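Local coordinates for Beta/gama crystallin family protein (Methanosarcina acetivorans, PDB 3HZ2), which binds two calcium ions as an archaeal betagamma-crystallin domain built from two Greek key motifs, at residues I38-G43 / L60-Y65. Numbering follows the deposited sequence.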
# COMPACT_ATOMS: atom_id res chain seq x y z
N ILE A 38 5.90 -0.84 -2.52
CA ILE A 38 5.58 -0.34 -1.19
C ILE A 38 6.76 -0.42 -0.23
O ILE A 38 7.59 -1.33 -0.33
CB ILE A 38 4.43 -1.16 -0.57
CG1 ILE A 38 3.19 -1.13 -1.47
CG2 ILE A 38 4.10 -0.64 0.83
CD1 ILE A 38 2.10 -2.11 -1.06
N LYS A 39 6.82 0.53 0.70
CA LYS A 39 7.86 0.54 1.72
C LYS A 39 7.20 0.69 3.08
O LYS A 39 6.69 1.76 3.40
CB LYS A 39 8.83 1.71 1.51
CG LYS A 39 9.80 1.56 0.36
CD LYS A 39 10.79 2.72 0.38
CE LYS A 39 11.66 2.74 -0.86
NZ LYS A 39 12.62 3.90 -0.80
N VAL A 40 7.18 -0.38 3.87
CA VAL A 40 6.59 -0.30 5.20
C VAL A 40 7.71 0.08 6.15
O VAL A 40 8.54 -0.75 6.51
CB VAL A 40 5.98 -1.65 5.64
CG1 VAL A 40 5.41 -1.52 7.05
CG2 VAL A 40 4.88 -2.07 4.67
N LYS A 41 7.75 1.35 6.53
CA LYS A 41 8.77 1.87 7.43
C LYS A 41 8.61 1.33 8.84
O LYS A 41 9.60 1.01 9.51
CB LYS A 41 8.71 3.40 7.46
CG LYS A 41 8.75 4.07 6.09
CD LYS A 41 10.05 3.76 5.37
CE LYS A 41 11.25 4.33 6.12
NZ LYS A 41 12.54 3.99 5.46
N SER A 42 7.37 1.22 9.28
CA SER A 42 7.07 0.71 10.61
C SER A 42 5.61 0.31 10.73
O SER A 42 4.75 0.85 10.03
CB SER A 42 7.41 1.77 11.66
OG SER A 42 6.84 3.02 11.30
N GLY A 43 5.34 -0.64 11.63
CA GLY A 43 3.99 -1.11 11.83
C GLY A 43 3.60 -2.13 10.78
O GLY A 43 4.37 -2.39 9.85
N LEU A 60 1.09 -6.64 5.26
CA LEU A 60 2.52 -6.49 5.08
C LEU A 60 3.20 -5.87 6.28
O LEU A 60 2.79 -4.81 6.77
CB LEU A 60 2.82 -5.63 3.84
CG LEU A 60 2.20 -6.07 2.51
CD1 LEU A 60 2.65 -5.12 1.41
CD2 LEU A 60 2.61 -7.50 2.18
N GLY A 61 4.25 -6.52 6.76
CA GLY A 61 5.00 -6.01 7.89
C GLY A 61 6.18 -5.18 7.42
O GLY A 61 6.38 -5.02 6.21
N PRO A 62 6.98 -4.63 8.34
CA PRO A 62 8.14 -3.81 8.00
C PRO A 62 9.03 -4.44 6.93
O PRO A 62 9.38 -5.62 7.02
CB PRO A 62 8.86 -3.65 9.33
CG PRO A 62 7.72 -3.63 10.30
CD PRO A 62 6.85 -4.77 9.81
N GLY A 63 9.38 -3.65 5.94
CA GLY A 63 10.23 -4.14 4.87
C GLY A 63 9.92 -3.42 3.57
O GLY A 63 9.03 -2.56 3.53
N GLU A 64 10.63 -3.77 2.51
CA GLU A 64 10.40 -3.13 1.23
C GLU A 64 9.98 -4.13 0.17
O GLU A 64 10.46 -5.27 0.13
CB GLU A 64 11.64 -2.35 0.79
CG GLU A 64 11.91 -1.17 1.71
CD GLU A 64 12.96 -0.22 1.20
OE1 GLU A 64 13.38 -0.35 0.03
OE2 GLU A 64 13.35 0.67 1.98
N TYR A 65 9.05 -3.71 -0.68
CA TYR A 65 8.52 -4.56 -1.72
C TYR A 65 8.62 -3.84 -3.05
O TYR A 65 7.73 -3.07 -3.41
CB TYR A 65 7.06 -4.90 -1.39
CG TYR A 65 6.88 -5.34 0.05
CD1 TYR A 65 6.76 -4.40 1.08
CD2 TYR A 65 6.89 -6.69 0.39
CE1 TYR A 65 6.65 -4.81 2.42
CE2 TYR A 65 6.78 -7.11 1.72
CZ TYR A 65 6.67 -6.16 2.73
OH TYR A 65 6.58 -6.58 4.03
O HOH W 1 14.34 3.16 1.58
O HOH W 2 14.85 1.77 -0.83
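V40, I38 and E64 give up the most surface where strand 37-42 pairs antiparallel with the short edge strand 63-65. V40 and G63 exchange two backbone bonds, V40 N to G63 O at 2.9 Å and G63 N to V40 O at 3.1 Å; I38 and Y65 do the same. V40 sets CB 3.4 Å from G61 O. A chi1 of 178° turns V40 CG1 away from the backbone N and onto the CA and N of P62, while CG2 meets Y65 CE1 obliquely at 4.0 Å. I38 reaches inward, its CD1 3.9 Å from L60 CD1, and L60 CD1 also sits over the centre of the Y65 ring. Y65 OH ties the strand back to the 61-62 loop with a 2.7 Å hydrogen bond to G61 O. A phenylalanine here would probably leave G61 O without this mate and the 61-62 loop less firmly tied to the strand. On the other face, the extended chains of K39 and E64 lie across each other, K39 CD 3.6 Å from E64 OE2; their charges are linked through two bridging waters rather than a salt bridge. Strand 4-8 flanks strand 37-42 on its other edge, so strand 63-65 of the second Greek key completes the sheet of the first, as in betagamma-crystallins, and V5, W45 and F47 pack on I38 or V40 from strands 4-8 and 45-48.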